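Local atomic coordinates of ribokinase RBSK (Mycobacterium tuberculosis, PDB entry 3GO6), a protein that probably phosphorylates D-ribose at O-5, using ATP and a divalent metal, as a homodimeric ribokinase of the PfkB carbohydrate kinase family. Residues Val28-Thr33 and Ala86-His91; Gly77-Asp82 and Asp100-Val105. All coordinates share one frame; numbering follows the deposited sequence.

Interaction 1. Residues Val28-Thr33 and Ala86-His91; sequences VNMDLT and AQLRAH. With RIB (alpha-D-ribofuranose), chain C.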
loop_
_atom_site.group_PDB
_atom_site.type_symbol
_atom_site.label_atom_id
_atom_site.label_comp_id
_atom_site.label_asym_id
_atom_site.label_seq_id
_atom_site.Cartn_x
_atom_site.Cartn_y
_atom_site.Cartn_z
ATOM N N VAL A 28 1.024 15.731 -5.245
ATOM C CA VAL A 28 0.055 15.464 -4.185
ATOM C C VAL A 28 -0.398 14.015 -4.365
ATOM O O VAL A 28 -0.818 13.617 -5.451
ATOM C CB VAL A 28 -1.131 16.510 -4.175
ATOM C CG1 VAL A 28 -1.848 16.607 -5.570
ATOM C CG2 VAL A 28 -2.128 16.235 -3.014
ATOM N N ASN A 29 -0.277 13.220 -3.296
ATOM C CA ASN A 29 -0.498 11.775 -3.347
ATOM C C ASN A 29 -1.357 11.407 -2.163
ATOM O O ASN A 29 -1.266 12.056 -1.126
ATOM C CB ASN A 29 0.833 10.994 -3.152
ATOM C CG ASN A 29 1.873 11.301 -4.209
ATOM O OD1 ASN A 29 1.559 11.394 -5.389
ATOM N ND2 ASN A 29 3.136 11.466 -3.780
ATOM N N MET A 30 -2.161 10.357 -2.286
ATOM C CA MET A 30 -2.693 9.699 -1.081
ATOM C C MET A 30 -1.642 8.699 -0.545
ATOM O O MET A 30 -1.119 7.894 -1.307
ATOM C CB MET A 30 -4.017 8.993 -1.393
ATOM C CG MET A 30 -4.711 8.433 -0.151
ATOM S SD MET A 30 -5.394 9.718 0.917
ATOM C CE MET A 30 -6.626 10.501 -0.157
ATOM N N ASP A 31 -1.342 8.775 0.759
ATOM C CA ASP A 31 -0.282 8.003 1.386
ATOM C C ASP A 31 -0.869 6.828 2.135
ATOM O O ASP A 31 -1.808 6.993 2.924
ATOM C CB ASP A 31 0.479 8.858 2.418
ATOM C CG ASP A 31 1.407 9.885 1.784
ATOM O OD1 ASP A 31 1.649 9.808 0.560
ATOM O OD2 ASP A 31 1.900 10.778 2.525
ATOM N N LEU A 32 -0.284 5.660 1.917
ATOM C CA LEU A 32 -0.588 4.475 2.725
ATOM C C LEU A 32 0.663 4.253 3.585
ATOM O O LEU A 32 1.723 3.952 3.058
ATOM C CB LEU A 32 -0.873 3.271 1.835
ATOM C CG LEU A 32 -2.112 3.428 0.932
ATOM C CD1 LEU A 32 -2.206 2.250 -0.008
ATOM C CD2 LEU A 32 -3.387 3.539 1.752
ATOM N N THR A 33 0.537 4.483 4.884
ATOM C CA THR A 33 1.689 4.399 5.792
ATOM C C THR A 33 1.567 3.126 6.624
ATOM O O THR A 33 0.559 2.920 7.303
ATOM C CB THR A 33 1.817 5.627 6.703
ATOM O OG1 THR A 33 1.788 6.834 5.930
ATOM C CG2 THR A 33 3.130 5.589 7.527
ATOM N N ALA A 86 -10.813 14.537 -3.901
ATOM C CA ALA A 86 -11.639 15.394 -3.022
ATOM C C ALA A 86 -11.010 15.519 -1.627
ATOM O O ALA A 86 -10.949 16.596 -1.056
ATOM C CB ALA A 86 -13.068 14.825 -2.904
ATOM N N GLN A 87 -10.542 14.393 -1.098
ATOM C CA GLN A 87 -9.873 14.327 0.191
ATOM C C GLN A 87 -8.518 15.066 0.172
ATOM O O GLN A 87 -8.157 15.752 1.138
ATOM C CB GLN A 87 -9.729 12.845 0.572
ATOM C CG GLN A 87 -9.211 12.581 1.975
ATOM C CD GLN A 87 -9.192 11.096 2.345
ATOM O OE1 GLN A 87 -9.788 10.259 1.655
ATOM N NE2 GLN A 87 -8.505 10.771 3.449
ATOM N N LEU A 88 -7.783 14.936 -0.932
ATOM C CA LEU A 88 -6.495 15.619 -1.099
ATOM C C LEU A 88 -6.663 17.142 -1.144
ATOM O O LEU A 88 -5.911 17.883 -0.490
ATOM C CB LEU A 88 -5.773 15.130 -2.374
ATOM C CG LEU A 88 -5.407 13.644 -2.387
ATOM C CD1 LEU A 88 -4.798 13.296 -3.755
ATOM C CD2 LEU A 88 -4.425 13.376 -1.236
ATOM N N ARG A 89 -7.640 17.606 -1.915
ATOM C CA ARG A 89 -7.954 19.035 -1.991
ATOM C C ARG A 89 -8.391 19.600 -0.634
ATOM O O ARG A 89 -7.989 20.689 -0.249
ATOM C CB ARG A 89 -9.093 19.281 -2.998
ATOM C CG ARG A 89 -8.720 19.165 -4.455
ATOM C CD ARG A 89 -10.015 19.002 -5.323
ATOM N NE ARG A 89 -9.699 18.846 -6.755
ATOM C CZ ARG A 89 -9.302 19.859 -7.503
ATOM N NH1 ARG A 89 -9.189 21.055 -6.940
ATOM N NH2 ARG A 89 -9.017 19.690 -8.793
ATOM N N ALA A 90 -9.250 18.875 0.062
ATOM C CA ALA A 90 -9.769 19.341 1.346
ATOM C C ALA A 90 -8.627 19.442 2.374
ATOM O O ALA A 90 -8.607 20.359 3.196
ATOM C CB ALA A 90 -10.854 18.407 1.836
ATOM N N HIS A 91 -7.680 18.505 2.325
ATOM C CA HIS A 91 -6.492 18.546 3.216
ATOM C C HIS A 91 -5.725 19.861 3.033
ATOM O O HIS A 91 -5.347 20.518 4.027
ATOM C CB HIS A 91 -5.574 17.314 2.976
ATOM C CG HIS A 91 -4.230 17.397 3.651
ATOM N ND1 HIS A 91 -4.076 17.405 5.022
ATOM C CD2 HIS A 91 -2.977 17.443 3.136
ATOM C CE1 HIS A 91 -2.787 17.465 5.323
ATOM N NE2 HIS A 91 -2.098 17.476 4.196
HETATM O O5 RIB C . 8.358 12.928 1.725
HETATM C C5 RIB C . 7.249 12.037 1.981
HETATM C C4 RIB C . 6.261 12.119 0.802
HETATM O O4 RIB C . 6.878 11.500 -0.345
HETATM C C3 RIB C . 4.984 11.330 1.027
HETATM O O3 RIB C . 3.862 12.127 1.484
HETATM C C2 RIB C . 4.727 10.652 -0.307
HETATM O O2 RIB C . 3.474 11.050 -0.876
HETATM C C1 RIB C . 5.897 10.975 -1.223
HETATM O O1 RIB C . 5.568 11.992 -2.179
#
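L88 reaches from helix 83-94 to the start of strand 29-35, its carbons divided between V28 and M30. Its CB lies 3.9 Å from V28 CG2. CG is 4.0 Å from M30 CE, and there the side chain forks: CD1 turns back to the valine methyl, while CD2 passes 3.8 Å from M30 CE and comes 3.4 Å from the carbonyl O of N29. Leucine suits the place because its two branches can fill the buried space over V28 and M30 together; P55 and F79 also pack on it. The methionine arrives from the strand at about a right angle to Q87. Its CG stands anti to the backbone N (chi1 -173°), and bends at chi2 and chi3 carry the flexible thioether to the helix, where CE rests 3.6 Å from Q87 CD. The amide oxygen of Q87, OE1, accepts a hydrogen bond from the guanidinium of R53.

In this PfkB fold, strand 29-35 belongs to the small sheet that forms a lid over the sugar, and its residues divide their work. The end of M30 swings to the helix, whereas N29 and D31 serve ribose. N29 ND2 donates a nearly straight bond (170°) to O2 at 3.0 Å and also bonds E152. The carboxylate of D31 works as a fork: OD1 accepts from ribose O2 and OD2 from O3, both at 2.6 Å, so an aspartate matches the neighbouring hydroxyls. O2 is thereby gripped as acceptor and donor at once.

Interaction 2. Residues Gly77-Asp82 and Asp100-Val105; sequences GAFGDD and DRTVTV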
loop_
_atom_site.group_PDB
_atom_site.type_symbol
_atom_site.label_atom_id
_atom_site.label_comp_id
_atom_site.label_asym_id
_atom_site.label_seq_id
_atom_site.Cartn_x
_atom_site.Cartn_y
_atom_site.Cartn_z
ATOM N N GLY A 77 -0.427 21.923 -8.767
ATOM C CA GLY A 77 -0.241 20.480 -8.888
ATOM C C GLY A 77 -1.444 19.881 -9.612
ATOM O O GLY A 77 -2.452 20.575 -9.850
ATOM N N ALA A 78 -1.325 18.607 -9.982
ATOM C CA ALA A 78 -2.370 17.918 -10.742
ATOM C C ALA A 78 -3.037 16.891 -9.866
ATOM O O ALA A 78 -2.364 16.018 -9.316
ATOM C CB ALA A 78 -1.774 17.256 -11.964
ATOM N N PHE A 79 -4.356 17.016 -9.711
ATOM C CA PHE A 79 -5.161 16.030 -9.009
ATOM C C PHE A 79 -5.728 15.095 -10.079
ATOM O O PHE A 79 -5.889 15.514 -11.226
ATOM C CB PHE A 79 -6.333 16.698 -8.276
ATOM C CG PHE A 79 -5.918 17.593 -7.148
ATOM C CD1 PHE A 79 -5.670 17.066 -5.885
ATOM C CD2 PHE A 79 -5.777 18.967 -7.348
ATOM C CE1 PHE A 79 -5.282 17.891 -4.825
ATOM C CE2 PHE A 79 -5.388 19.802 -6.292
ATOM C CZ PHE A 79 -5.131 19.256 -5.027
ATOM N N GLY A 80 -6.021 13.851 -9.715
ATOM C CA GLY A 80 -6.756 12.942 -10.604
ATOM C C GLY A 80 -8.234 13.297 -10.583
ATOM O O GLY A 80 -8.648 14.174 -9.807
ATOM N N ASP A 81 -9.032 12.640 -11.425
ATOM C CA ASP A 81 -10.466 12.952 -11.480
ATOM C C ASP A 81 -11.235 11.883 -10.702
ATOM O O ASP A 81 -12.221 11.313 -11.170
ATOM C CB ASP A 81 -10.941 13.150 -12.949
ATOM C CG ASP A 81 -10.913 11.866 -13.777
ATOM O OD1 ASP A 81 -10.206 10.898 -13.396
ATOM O OD2 ASP A 81 -11.615 11.818 -14.827
ATOM N N ASP A 82 -10.753 11.611 -9.490
ATOM C CA ASP A 82 -11.218 10.471 -8.703
ATOM C C ASP A 82 -11.656 10.895 -7.301
ATOM O O ASP A 82 -11.430 12.042 -6.907
ATOM C CB ASP A 82 -10.126 9.381 -8.659
ATOM C CG ASP A 82 -8.793 9.855 -8.046
ATOM O OD1 ASP A 82 -8.642 11.024 -7.610
ATOM O OD2 ASP A 82 -7.880 9.014 -8.003
ATOM N N ASP A 100 -6.073 27.653 -6.509
ATOM C CA ASP A 100 -6.607 28.179 -7.767
ATOM C C ASP A 100 -5.741 27.884 -8.983
ATOM O O ASP A 100 -6.233 27.931 -10.095
ATOM C CB ASP A 100 -6.935 29.666 -7.663
ATOM C CG ASP A 100 -7.927 29.965 -6.536
ATOM O OD1 ASP A 100 -8.821 29.122 -6.245
ATOM O OD2 ASP A 100 -7.788 31.035 -5.913
ATOM N N ARG A 101 -4.466 27.553 -8.774
ATOM C CA ARG A 101 -3.566 27.228 -9.885
ATOM C C ARG A 101 -3.370 25.708 -10.069
ATOM O O ARG A 101 -2.425 25.267 -10.734
ATOM C CB ARG A 101 -2.203 27.908 -9.699
ATOM C CG ARG A 101 -2.267 29.382 -9.300
ATOM C CD ARG A 101 -1.005 29.801 -8.547
ATOM N NE ARG A 101 -1.111 31.184 -8.067
ATOM C CZ ARG A 101 -0.088 31.964 -7.715
ATOM N NH1 ARG A 101 1.165 31.523 -7.780
ATOM N NH2 ARG A 101 -0.327 33.211 -7.295
ATOM N N THR A 102 -4.255 24.913 -9.486
ATOM C CA THR A 102 -4.171 23.459 -9.640
ATOM C C THR A 102 -4.986 23.024 -10.857
ATOM O O THR A 102 -5.781 23.815 -11.409
ATOM C CB THR A 102 -4.643 22.723 -8.382
ATOM O OG1 THR A 102 -6.017 23.025 -8.127
ATOM C CG2 THR A 102 -3.806 23.143 -7.161
ATOM N N VAL A 103 -4.775 21.784 -11.292
ATOM C CA VAL A 103 -5.545 21.230 -12.390
ATOM C C VAL A 103 -6.098 19.849 -12.014
ATOM O O VAL A 103 -5.611 19.203 -11.074
ATOM C CB VAL A 103 -4.715 21.126 -13.702
ATOM C CG1 VAL A 103 -4.322 22.500 -14.229
ATOM C CG2 VAL A 103 -3.467 20.275 -13.492
ATOM N N THR A 104 -7.137 19.428 -12.739
ATOM C CA THR A 104 -7.611 18.056 -12.682
ATOM C C THR A 104 -7.177 17.381 -13.977
ATOM O O THR A 104 -7.351 17.933 -15.062
ATOM C CB THR A 104 -9.125 18.006 -12.475
ATOM O OG1 THR A 104 -9.410 18.561 -11.194
ATOM C CG2 THR A 104 -9.651 16.554 -12.478
ATOM N N VAL A 105 -6.575 16.197 -13.847
ATOM C CA VAL A 105 -6.093 15.417 -14.986
ATOM C C VAL A 105 -6.869 14.088 -14.998
ATOM O O VAL A 105 -7.252 13.600 -13.934
ATOM C CB VAL A 105 -4.541 15.247 -14.873
ATOM C CG1 VAL A 105 -4.029 14.063 -15.638
ATOM C CG2 VAL A 105 -3.856 16.539 -15.368
HETATM O O HOH W 1 -9.855 16.542 -9.076
#
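T102 opens the pairing by setting its CB 3.7 Å from CE2 of F79, at the edge of the phenyl ring. Its OG1 lies at the same edge, in the ring plane, and is hydrogen-bonded to the carbonyl of L99, so the hydroxyl is satisfied within the chain. V103 follows with two backbone bonds: its N donates to G77 O (3.0 Å), and its O accepts from F79 N (2.9 Å). This alternation around one residue is the parallel beta pattern, and 78-79 and 103-104 form a two-stranded sheet whose strands are joined through helix 83-94 as a beta-alpha-beta crossover. The branched V103 also places CG2 3.8 Å from A78 CB, a small partner on the face away from F79. On the phenylalanine's face, T104 uses both branches: CG2 meets D81 CB at 3.7 Å, while OG1 shares a water with G80 O. V105 N then donates to F79 O (2.8 Å). Its CG2, lying beside the backbone N, approaches A78 CB at 4.1 Å, a second beta-branched residue against the same alanine.

Overall arrangement
From the N terminus, the chain runs through strand 21-25 of the large sheet and into strand 29-35, passes through strand 50-56, helix 58-68 and strand 72-76, and reaches 77-82. Helix 83-94 comes next; its 86-91 part returns to 28-33, closing the long loop of interaction 1. The chain then runs on to 100-105, which closes the shorter loop of interaction 2 against 77-82. The segments alternate, so the two loops cross, and helix 83-94 is shared: it is one side of interaction 1 and the connection of interaction 2. F79 joins them physically, packing on V28, L88 and R89. Together they tie the sugar-covering sheet to helix 83-94 and the small parallel sheet packed beside it.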